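Local coordinates for lysozyme (Asticcacaulis excentricus, PDB 6H9D), which is the muramidase domain of SpmX, related to phage lysozymes that cleave peptidoglycan, and probably serves in cell morphogenesis and stalk synthesis as a co-opted, detoxified phage lysin, at residues Y36-T39 with F40-E44; V85-C88 with F89-I93; L102-N106 with E107-T111. All coordinates share one frame; numbering follows the deposited sequence.

Overall arrangement
The three contacts follow one another along the phage lysozyme fold, each a local arrangement between sequence neighbours. Contact 1 is a turn in the loop between strand 32-35 and helix 50-71; contact 2 is the end of helix 78-91, with its centre about 4 Å from that of the chain; contact 3 closes helix 100-106 at the surface. Centres of contacts 1 and 2 lie about 19 Å apart, those of contacts 2 and 3 about 16 Å, and contacts 1 and 3 fall on opposite sides of the molecule, about 34 Å apart. Glycerol, probably from the crystallisation liquor, lies about 5 Å from the T39 side chain and about 4 Å from that of F89.

Contact 1: residues Y36-T39 with F40-E44; sequences YGHT and FSARE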
ATOM      1  N   TYR A  36       6.411 -11.097   1.224  1.00 30.22           N
ATOM      2  CA  TYR A  36       5.121 -10.439   1.127  1.00 31.12           C
ATOM      3  C   TYR A  36       4.910  -9.901  -0.292  1.00 32.87           C
ATOM      4  O   TYR A  36       4.872  -8.709  -0.496  1.00 37.20           O
ATOM      5  CB  TYR A  36       5.036  -9.307   2.153  1.00 36.43           C
ATOM      6  CG  TYR A  36       5.231  -9.763   3.575  1.00 35.06           C
ATOM      7  CD1 TYR A  36       4.278 -10.539   4.222  1.00 39.76           C
ATOM      8  CD2 TYR A  36       6.374  -9.429   4.267  1.00 30.58           C
ATOM      9  CE1 TYR A  36       4.474 -10.980   5.521  1.00 43.90           C
ATOM     10  CE2 TYR A  36       6.583  -9.853   5.564  1.00 36.46           C
ATOM     11  CZ  TYR A  36       5.641 -10.651   6.185  1.00 36.26           C
ATOM     12  OH  TYR A  36       5.859 -11.030   7.470  1.00 42.09           O
ATOM     13  N   GLY A  37       4.870 -10.812  -1.258  1.00 31.56           N
ATOM     14  CA  GLY A  37       4.643 -10.483  -2.673  1.00 31.05           C
ATOM     15  C   GLY A  37       5.858  -9.889  -3.352  1.00 35.51           C
ATOM     16  O   GLY A  37       5.677  -9.193  -4.318  1.00 33.30           O
ATOM     17  N   HIS A  38       7.053 -10.179  -2.854  1.00 37.04           N
ATOM     18  CA  HIS A  38       8.297  -9.618  -3.436  1.00 32.09           C
ATOM     19  C   HIS A  38       8.699 -10.389  -4.695  1.00 34.62           C
ATOM     20  O   HIS A  38       8.619 -11.599  -4.667  1.00 32.68           O
ATOM     21  CB  HIS A  38       9.417  -9.582  -2.400  1.00 29.96           C
ATOM     22  CG  HIS A  38      10.703  -9.106  -2.971  1.00 33.66           C
ATOM     23  ND1 HIS A  38      10.984  -7.794  -3.128  1.00 30.65           N
ATOM     24  CD2 HIS A  38      11.746  -9.765  -3.488  1.00 31.08           C
ATOM     25  CE1 HIS A  38      12.157  -7.666  -3.672  1.00 29.62           C
ATOM     26  NE2 HIS A  38      12.632  -8.841  -3.900  1.00 32.85           N
ATOM     27  N   THR A  39       9.166  -9.692  -5.727  1.00 30.81           N
ATOM     28  CA  THR A  39       9.548 -10.384  -6.976  1.00 30.90           C
ATOM     29  C   THR A  39      10.901  -9.937  -7.536  1.00 35.80           C
ATOM     30  O   THR A  39      11.580 -10.765  -8.055  1.00 30.02           O
ATOM     31  CB  THR A  39       8.509 -10.133  -8.071  1.00 33.78           C
ATOM     32  OG1 THR A  39       8.402  -8.731  -8.265  1.00 31.52           O
ATOM     33  CG2 THR A  39       7.152 -10.722  -7.759  1.00 37.36           C
ATOM     34  N   PHE A  40      11.252  -8.665  -7.413  1.00 30.07           N
ATOM     35  CA  PHE A  40      12.449  -8.129  -8.113  1.00 30.09           C
ATOM     36  C   PHE A  40      13.732  -8.931  -7.866  1.00 30.17           C
ATOM     37  O   PHE A  40      14.463  -9.080  -8.808  1.00 30.51           O
ATOM     38  CB  PHE A  40      12.517  -6.605  -8.036  1.00 28.52           C
ATOM     39  CG  PHE A  40      13.113  -6.015  -6.789  1.00 26.22           C
ATOM     40  CD1 PHE A  40      14.454  -6.156  -6.510  1.00 27.66           C
ATOM     41  CD2 PHE A  40      12.344  -5.270  -5.921  1.00 28.81           C
ATOM     42  CE1 PHE A  40      15.004  -5.576  -5.383  1.00 27.60           C
ATOM     43  CE2 PHE A  40      12.899  -4.699  -4.791  1.00 28.90           C
ATOM     44  CZ  PHE A  40      14.228  -4.858  -4.521  1.00 30.38           C
ATOM     45  N   SER A  41      13.979  -9.404  -6.647  1.00 26.80           N
ATOM     46  CA  SER A  41      15.194 -10.211  -6.371  1.00 30.24           C
ATOM     47  C   SER A  41      14.817 -11.646  -5.968  1.00 31.27           C
ATOM     48  O   SER A  41      15.690 -12.366  -5.528  1.00 30.92           O
ATOM     49  CB  SER A  41      16.065  -9.562  -5.349  1.00 27.39           C
ATOM     50  OG  SER A  41      15.472  -9.621  -4.073  1.00 29.41           O
ATOM     51  N   ALA A  42      13.541 -12.023  -6.102  1.00 34.59           N
ATOM     52  CA  ALA A  42      13.111 -13.398  -5.774  1.00 33.19           C
ATOM     53  C   ALA A  42      13.541 -14.329  -6.907  1.00 31.12           C
ATOM     54  O   ALA A  42      13.299 -14.013  -8.053  1.00 30.54           O
ATOM     55  CB  ALA A  42      11.637 -13.470  -5.526  1.00 33.92           C
ATOM     56  N   ARG A  43      14.172 -15.437  -6.551  1.00 30.90           N
ATOM     57  CA  ARG A  43      14.694 -16.405  -7.522  1.00 34.42           C
ATOM     58  C   ARG A  43      14.272 -17.829  -7.136  1.00 37.70           C
ATOM     59  O   ARG A  43      13.844 -18.086  -6.020  1.00 36.65           O
ATOM     60  CB  ARG A  43      16.220 -16.334  -7.566  1.00 34.17           C
ATOM     61  CG  ARG A  43      16.761 -14.964  -7.953  1.00 35.01           C
ATOM     62  CD  ARG A  43      16.388 -14.456  -9.340  1.00 34.78           C
ATOM     63  NE  ARG A  43      16.858 -13.072  -9.535  1.00 30.69           N
ATOM     64  CZ  ARG A  43      16.072 -11.998  -9.626  1.00 34.76           C
ATOM     65  NH1 ARG A  43      14.758 -12.098  -9.459  1.00 29.00           N
ATOM     66  NH2 ARG A  43      16.614 -10.821  -9.904  1.00 35.61           N
ATOM     67  N   GLU A  44      14.424 -18.753  -8.085  1.00 41.26           N
ATOM     68  CA  GLU A  44      14.054 -20.135  -7.851  1.00 38.91           C
ATOM     69  C   GLU A  44      14.820 -20.634  -6.618  1.00 35.48           C
ATOM     70  O   GLU A  44      16.020 -20.443  -6.512  1.00 38.60           O
ATOM     71  CB  GLU A  44      14.327 -20.963  -9.112  1.00 44.65           C
ATOM     72  CG  GLU A  44      14.087 -22.463  -8.933  1.00 55.43           C
ATOM     73  CD  GLU A  44      14.313 -23.324 -10.170  1.00 52.95           C
ATOM     74  OE1 GLU A  44      15.133 -22.942 -11.005  1.00 46.47           O
ATOM     75  OE2 GLU A  44      13.664 -24.373 -10.288  1.00 48.91           O
TER
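A type I beta turn runs from T39 to A42, closed by A42 N giving a hydrogen bond to T39 O (3.0 Å), and H38 and F40 bring their rings together beside it. The imidazole comes in edge-on: CE1 of H38 points at the face of F40, 3.3 Å from F40 CE2 and displaced toward the rim. With the planes at 67° and the centroids 4.4 Å apart, this is an edge-to-face pair. H38 reaches it because its CG stands anti to the backbone N (chi1 176°), which sets the imidazole between the F40 ring and S41.

The same ring also grips S41. Backbone N of S41 donates to H38 NE2 (3.1 Å), although it sits 38° out of the imidazole plane, while S41 OG lies near that plane at the ring edge, 3.0 Å from the same NE2 and hydrogen-bonded to it. The other ring nitrogen, ND1, is bonded to D60 of helix 50-71, so both nitrogens have partners and the rotation of the ring is fixed.

R43 folds back along the turn, bent at chi2. Its NH2 meets a lone pair of F40 O at 3.0 Å, in the carbonyl plane, and its NH1 bonds A42 O at 2.8 Å from above that carbonyl. A42 packs on I34, and F40 touches F59 and D60. Together these contacts make a beta turn with a histidine bonded to its backbone, joining the loop after strand 32-35 of the lysozyme fold to helix 50-71.

Contact 2: residues V85-C88 with F89-I93; sequences VSFC and FNIGI
Over one face of the F87 ring sits CG2 of I91, about 4.0 Å above the plane and offset toward the rim, while W120 meets F87 in an edge-to-face pair of rings. The other branch of I91 does the closer touching: its CD1 lies 3.5 Å from F87 CE2. The isoleucine can use both branches because CG1 stands between its backbone N and carbonyl carbon (chi1 71°) and CG2 beside the N.

From the next residue, SG of C88 meets CG1 of I93 at 3.8 Å, across the end of the helix. The backbone beneath is regular at first, with F89 N bonded to V85 O (2.8 Å) and I91 N to F87 O (2.9 Å). G92 N then closes the final turn on C88 O at 2.8 Å. G92 leaves helical angles with positive phi, a conformation that suits glycine, and it occupies the N-cap position before helix 93-97.

S86 OG is bonded to E142 and R138 of helix 133-146. The side-chain contacts F87-I91 and C88-I93 are apolar, so they rest on van der Waals packing, while the hydrogen bonds across the contact are all backbone ones.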
ATOM      1  N   VAL A  85       0.847   5.677   2.279  1.00 24.72           N
ATOM      2  CA  VAL A  85       1.786   4.722   1.687  1.00 28.14           C
ATOM      3  C   VAL A  85       1.113   3.355   1.514  1.00 29.84           C
ATOM      4  O   VAL A  85       1.243   2.720   0.474  1.00 31.42           O
ATOM      5  CB  VAL A  85       3.067   4.607   2.525  1.00 34.34           C
ATOM      6  CG1 VAL A  85       3.911   3.431   2.068  1.00 35.05           C
ATOM      7  CG2 VAL A  85       3.887   5.883   2.466  1.00 34.06           C
ATOM      8  N   SER A  86       0.344   2.929   2.522  1.00 29.36           N
ATOM      9  CA  SER A  86      -0.367   1.677   2.483  1.00 26.69           C
ATOM     10  C   SER A  86      -1.357   1.703   1.321  1.00 27.33           C
ATOM     11  O   SER A  86      -1.439   0.759   0.515  1.00 28.85           O
ATOM     12  CB  SER A  86      -1.072   1.386   3.798  1.00 29.01           C
ATOM     13  OG  SER A  86      -1.799   0.153   3.725  1.00 30.58           O
ATOM     14  N   PHE A  87      -2.054   2.832   1.208  1.00 23.94           N
ATOM     15  CA  PHE A  87      -3.106   3.013   0.236  1.00 24.30           C
ATOM     16  C   PHE A  87      -2.497   3.039  -1.181  1.00 28.80           C
ATOM     17  O   PHE A  87      -2.907   2.299  -2.056  1.00 31.33           O
ATOM     18  CB  PHE A  87      -3.871   4.298   0.546  1.00 24.78           C
ATOM     19  CG  PHE A  87      -4.947   4.631  -0.459  1.00 24.85           C
ATOM     20  CD1 PHE A  87      -6.126   3.911  -0.493  1.00 30.66           C
ATOM     21  CD2 PHE A  87      -4.768   5.656  -1.370  1.00 29.57           C
ATOM     22  CE1 PHE A  87      -7.107   4.209  -1.428  1.00 35.56           C
ATOM     23  CE2 PHE A  87      -5.757   5.963  -2.292  1.00 32.61           C
ATOM     24  CZ  PHE A  87      -6.922   5.236  -2.325  1.00 31.60           C
ATOM     25  N   CYS A  88      -1.453   3.846  -1.342  1.00 27.80           N
ATOM     26  CA  CYS A  88      -0.741   3.992  -2.598  1.00 27.53           C
ATOM     27  C   CYS A  88      -0.089   2.668  -3.025  1.00 26.89           C
ATOM     28  O   CYS A  88      -0.157   2.317  -4.184  1.00 32.78           O
ATOM     29  CB  CYS A  88       0.288   5.107  -2.517  1.00 31.60           C
ATOM     30  SG  CYS A  88       1.106   5.343  -4.121  1.00 33.12           S
ATOM     31  N   PHE A  89       0.470   1.905  -2.073  1.00 25.31           N
ATOM     32  CA  PHE A  89       1.005   0.579  -2.338  1.00 26.29           C
ATOM     33  C   PHE A  89      -0.078  -0.333  -2.913  1.00 30.61           C
ATOM     34  O   PHE A  89       0.160  -1.114  -3.837  1.00 28.02           O
ATOM     35  CB  PHE A  89       1.612  -0.028  -1.066  1.00 28.42           C
ATOM     36  CG  PHE A  89       2.313  -1.349  -1.242  1.00 30.38           C
ATOM     37  CD1 PHE A  89       3.339  -1.495  -2.161  1.00 26.06           C
ATOM     38  CD2 PHE A  89       1.955  -2.451  -0.478  1.00 31.04           C
ATOM     39  CE1 PHE A  89       3.988  -2.708  -2.318  1.00 33.52           C
ATOM     40  CE2 PHE A  89       2.593  -3.671  -0.642  1.00 36.00           C
ATOM     41  CZ  PHE A  89       3.633  -3.794  -1.539  1.00 34.81           C
ATOM     42  N   ASN A  90      -1.286  -0.239  -2.354  1.00 29.20           N
ATOM     43  CA  ASN A  90      -2.358  -1.137  -2.698  1.00 28.24           C
ATOM     44  C   ASN A  90      -2.913  -0.787  -4.090  1.00 27.99           C
ATOM     45  O   ASN A  90      -3.177  -1.681  -4.874  1.00 30.57           O
ATOM     46  CB  ASN A  90      -3.453  -1.099  -1.625  1.00 28.33           C
ATOM     47  CG  ASN A  90      -4.606  -2.029  -1.914  1.00 30.28           C
ATOM     48  OD1 ASN A  90      -5.756  -1.616  -1.846  1.00 33.31           O
ATOM     49  ND2 ASN A  90      -4.304  -3.266  -2.261  1.00 28.95           N
ATOM     50  N   ILE A  91      -3.141   0.499  -4.378  1.00 30.04           N
ATOM     51  CA  ILE A  91      -3.844   0.864  -5.631  1.00 31.46           C
ATOM     52  C   ILE A  91      -2.826   1.157  -6.746  1.00 33.34           C
ATOM     53  O   ILE A  91      -3.204   1.274  -7.906  1.00 32.41           O
ATOM     54  CB  ILE A  91      -4.839   2.025  -5.438  1.00 34.80           C
ATOM     55  CG1 ILE A  91      -4.149   3.368  -5.213  1.00 34.98           C
ATOM     56  CG2 ILE A  91      -5.830   1.717  -4.320  1.00 37.55           C
ATOM     57  CD1 ILE A  91      -5.040   4.548  -5.461  1.00 37.68           C
ATOM     58  N   GLY A  92      -1.550   1.292  -6.391  1.00 31.29           N
ATOM     59  CA  GLY A  92      -0.495   1.627  -7.351  1.00 36.27           C
ATOM     60  C   GLY A  92      -0.284   3.135  -7.478  1.00 38.54           C
ATOM     61  O   GLY A  92      -1.201   3.929  -7.318  1.00 35.56           O
ATOM     62  N   ILE A  93       0.951   3.519  -7.799  1.00 38.23           N
ATOM     63  CA  ILE A  93       1.355   4.913  -7.865  1.00 37.50           C
ATOM     64  C   ILE A  93       0.548   5.655  -8.933  1.00 41.59           C
ATOM     65  O   ILE A  93       0.150   6.787  -8.703  1.00 41.87           O
ATOM     66  CB  ILE A  93       2.857   5.028  -8.143  1.00 32.97           C
ATOM     67  CG1 ILE A  93       3.679   4.706  -6.899  1.00 35.84           C
ATOM     68  CG2 ILE A  93       3.207   6.404  -8.702  1.00 40.31           C
ATOM     69  CD1 ILE A  93       5.118   4.372  -7.191  1.00 41.95           C
TER

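Contact 3: residues L102-N106 with E107-T111; sequences LRRVN and EGRVT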
ATOM      1  N   LEU A 102      -5.913  11.778  -3.325  1.00 30.62           N
ATOM      2  CA  LEU A 102      -4.767  12.684  -3.377  1.00 31.56           C
ATOM      3  C   LEU A 102      -5.241  14.135  -3.571  1.00 33.09           C
ATOM      4  O   LEU A 102      -4.678  15.049  -2.974  1.00 34.49           O
ATOM      5  CB  LEU A 102      -3.833  12.278  -4.524  1.00 37.58           C
ATOM      6  CG  LEU A 102      -2.659  13.228  -4.757  1.00 36.90           C
ATOM      7  CD1 LEU A 102      -1.808  13.341  -3.513  1.00 40.91           C
ATOM      8  CD2 LEU A 102      -1.808  12.804  -5.942  1.00 41.06           C
ATOM      9  N   ARG A 103      -6.241  14.341  -4.422  1.00 36.52           N
ATOM     10  CA  ARG A 103      -6.752  15.685  -4.675  1.00 43.43           C
ATOM     11  C   ARG A 103      -7.214  16.336  -3.376  1.00 36.52           C
ATOM     12  O   ARG A 103      -6.859  17.474  -3.073  1.00 36.61           O
ATOM     13  CB  ARG A 103      -7.903  15.640  -5.682  1.00 46.82           C
ATOM     14  CG  ARG A 103      -7.518  16.082  -7.084  1.00 59.35           C
ATOM     15  CD  ARG A 103      -8.678  15.919  -8.053  1.00 58.05           C
ATOM     16  NE  ARG A 103      -8.402  14.909  -9.071  1.00 64.62           N
ATOM     17  CZ  ARG A 103      -9.115  13.800  -9.237  1.00 62.64           C
ATOM     18  NH1 ARG A 103     -10.153  13.554  -8.450  1.00 67.25           N
ATOM     19  NH2 ARG A 103      -8.791  12.938 -10.190  1.00 70.22           N
ATOM     20  N   ARG A 104      -8.012  15.593  -2.620  1.00 36.49           N
ATOM     21  CA  ARG A 104      -8.546  16.046  -1.344  1.00 35.71           C
ATOM     22  C   ARG A 104      -7.403  16.337  -0.385  1.00 33.63           C
ATOM     23  O   ARG A 104      -7.364  17.393   0.245  1.00 35.94           O
ATOM     24  CB  ARG A 104      -9.478  14.991  -0.747  1.00 34.19           C
ATOM     25  CG  ARG A 104     -10.903  15.050  -1.274  1.00 38.71           C
ATOM     26  CD  ARG A 104     -11.063  16.147  -2.314  1.00 41.69           C
ATOM     27  NE  ARG A 104     -11.874  15.712  -3.448  1.00 56.14           N
ATOM     28  CZ  ARG A 104     -11.773  16.214  -4.674  1.00 49.75           C
ATOM     29  NH1 ARG A 104     -10.894  17.172  -4.930  1.00 46.85           N
ATOM     30  NH2 ARG A 104     -12.552  15.757  -5.646  1.00 49.36           N
ATOM     31  N   VAL A 105      -6.471  15.395  -0.279  1.00 31.88           N
ATOM     32  CA  VAL A 105      -5.322  15.582   0.606  1.00 30.41           C
ATOM     33  C   VAL A 105      -4.628  16.903   0.270  1.00 32.12           C
ATOM     34  O   VAL A 105      -4.255  17.658   1.169  1.00 37.01           O
ATOM     35  CB  VAL A 105      -4.328  14.415   0.511  1.00 30.08           C
ATOM     36  CG1 VAL A 105      -2.960  14.794   1.056  1.00 35.30           C
ATOM     37  CG2 VAL A 105      -4.866  13.194   1.216  1.00 33.22           C
ATOM     38  N   ASN A 106      -4.436  17.163  -1.026  1.00 42.57           N
ATOM     39  CA  ASN A 106      -3.702  18.348  -1.461  1.00 41.05           C
ATOM     40  C   ASN A 106      -4.550  19.613  -1.241  1.00 38.09           C
ATOM     41  O   ASN A 106      -4.023  20.698  -1.232  1.00 34.96           O
ATOM     42  CB  ASN A 106      -3.205  18.222  -2.901  1.00 40.66           C
ATOM     43  CG  ASN A 106      -1.889  17.479  -2.985  1.00 45.81           C
ATOM     44  OD1 ASN A 106      -1.124  17.469  -2.022  1.00 37.07           O
ATOM     45  ND2 ASN A 106      -1.617  16.849  -4.113  1.00 38.26           N
ATOM     46  N   GLU A 107      -5.861  19.457  -1.078  1.00 35.40           N
ATOM     47  CA  GLU A 107      -6.753  20.588  -0.800  1.00 41.23           C
ATOM     48  C   GLU A 107      -6.867  20.837   0.714  1.00 45.16           C
ATOM     49  O   GLU A 107      -7.603  21.745   1.126  1.00 39.06           O
ATOM     50  CB  GLU A 107      -8.155  20.308  -1.353  1.00 44.03           C
ATOM     51  CG  GLU A 107      -8.231  20.365  -2.863  1.00 45.67           C
ATOM     52  CD  GLU A 107      -9.485  19.737  -3.445  1.00 49.87           C
ATOM     53  OE1 GLU A 107     -10.359  19.283  -2.675  1.00 48.67           O
ATOM     54  OE2 GLU A 107      -9.573  19.684  -4.668  1.00 55.29           O
ATOM     55  N   GLY A 108      -6.200  20.012   1.531  1.00 42.56           N
ATOM     56  CA  GLY A 108      -6.282  20.119   3.002  1.00 36.90           C
ATOM     57  C   GLY A 108      -7.613  19.611   3.555  1.00 43.14           C
ATOM     58  O   GLY A 108      -8.019  19.947   4.657  1.00 38.89           O
ATOM     59  N   ARG A 109      -8.330  18.806   2.769  1.00 39.25           N
ATOM     60  CA  ARG A 109      -9.629  18.257   3.160  1.00 38.11           C
ATOM     61  C   ARG A 109      -9.436  16.800   3.594  1.00 40.85           C
ATOM     62  O   ARG A 109      -9.779  15.874   2.874  1.00 36.33           O
ATOM     63  CB  ARG A 109     -10.624  18.459   2.014  1.00 41.65           C
ATOM     64  CG  ARG A 109     -10.599  19.878   1.441  1.00 48.87           C
ATOM     65  CD  ARG A 109     -11.940  20.476   1.048  1.00 55.09           C
ATOM     66  NE  ARG A 109     -12.420  20.034  -0.252  1.00 61.23           N
ATOM     67  CZ  ARG A 109     -13.478  19.258  -0.448  1.00 63.94           C
ATOM     68  NH1 ARG A 109     -14.196  18.844   0.581  1.00 72.26           N
ATOM     69  NH2 ARG A 109     -13.813  18.900  -1.672  1.00 59.84           N
ATOM     70  N   VAL A 110      -8.889  16.634   4.805  1.00 40.62           N
ATOM     71  CA  VAL A 110      -8.447  15.370   5.359  1.00 40.64           C
ATOM     72  C   VAL A 110      -9.622  14.387   5.464  1.00 38.70           C
ATOM     73  O   VAL A 110      -9.504  13.219   5.061  1.00 31.37           O
ATOM     74  CB  VAL A 110      -7.744  15.627   6.711  1.00 44.99           C
ATOM     75  CG1 VAL A 110      -7.503  14.369   7.522  1.00 53.17           C
ATOM     76  CG2 VAL A 110      -6.432  16.353   6.501  1.00 46.96           C
ATOM     77  N   THR A 111     -10.763  14.863   5.981  1.00 35.49           N
ATOM     78  CA  THR A 111     -11.925  14.021   6.162  1.00 38.29           C
ATOM     79  C   THR A 111     -12.426  13.487   4.819  1.00 36.88           C
ATOM     80  O   THR A 111     -12.814  12.315   4.701  1.00 36.99           O
ATOM     81  CB  THR A 111     -13.060  14.733   6.917  1.00 40.35           C
ATOM     82  OG1 THR A 111     -12.577  15.107   8.205  1.00 46.88           O
ATOM     83  CG2 THR A 111     -14.242  13.824   7.130  1.00 40.04           C
TER
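R104 and E107 lie side by side and point the same way, the guanidinium and carboxylate planes only 22° apart, and R109 runs alongside R104 with its own guanidinium turned 20° from it. E107 bridges the two arginines. Its OE2 comes to the edge of the R104 guanidinium, near that plane, forming a salt bridge with NH1 at 2.9 Å. Its other oxygen, OE1, is met by R109 NE at 3.3 Å on the anti side, 30° out of the carboxylate plane, a longer bond that completes the network.

The two like-charged guanidinium groups lie close: R109 NH2 sits over one face of R104, 4.1 Å from R104 NE, and R104 CD lies over a face of R109 at 3.9 Å from NH2. The shared carboxylate would offset the like charges, and the two arginines would in turn probably favour its ionised form. R104 gets there by bending at chi2, which is nearly eclipsed, and again at chi3, whereas E107 stays extended beyond CG.

Beneath the side chains the helix ends in a Schellman motif. R104 O takes R109 N at 3.0 Å and E107 N at 2.9 Å, one from each face of its carbonyl plane, and V105 O takes G108 N at 3.1 Å. G108 carries the positive phi that ends the helix, and R109 is the N-cap of the next.

The turn therefore joins helix 100-106 to helix 110-116 at the surface. On its inner side V105 packs on A113 and on F146 of helix 133-146, R104 also touches E112 and A113, and N106 is bonded through its amide to L71 O at the end of helix 50-71 and to H73 N in the loop that follows.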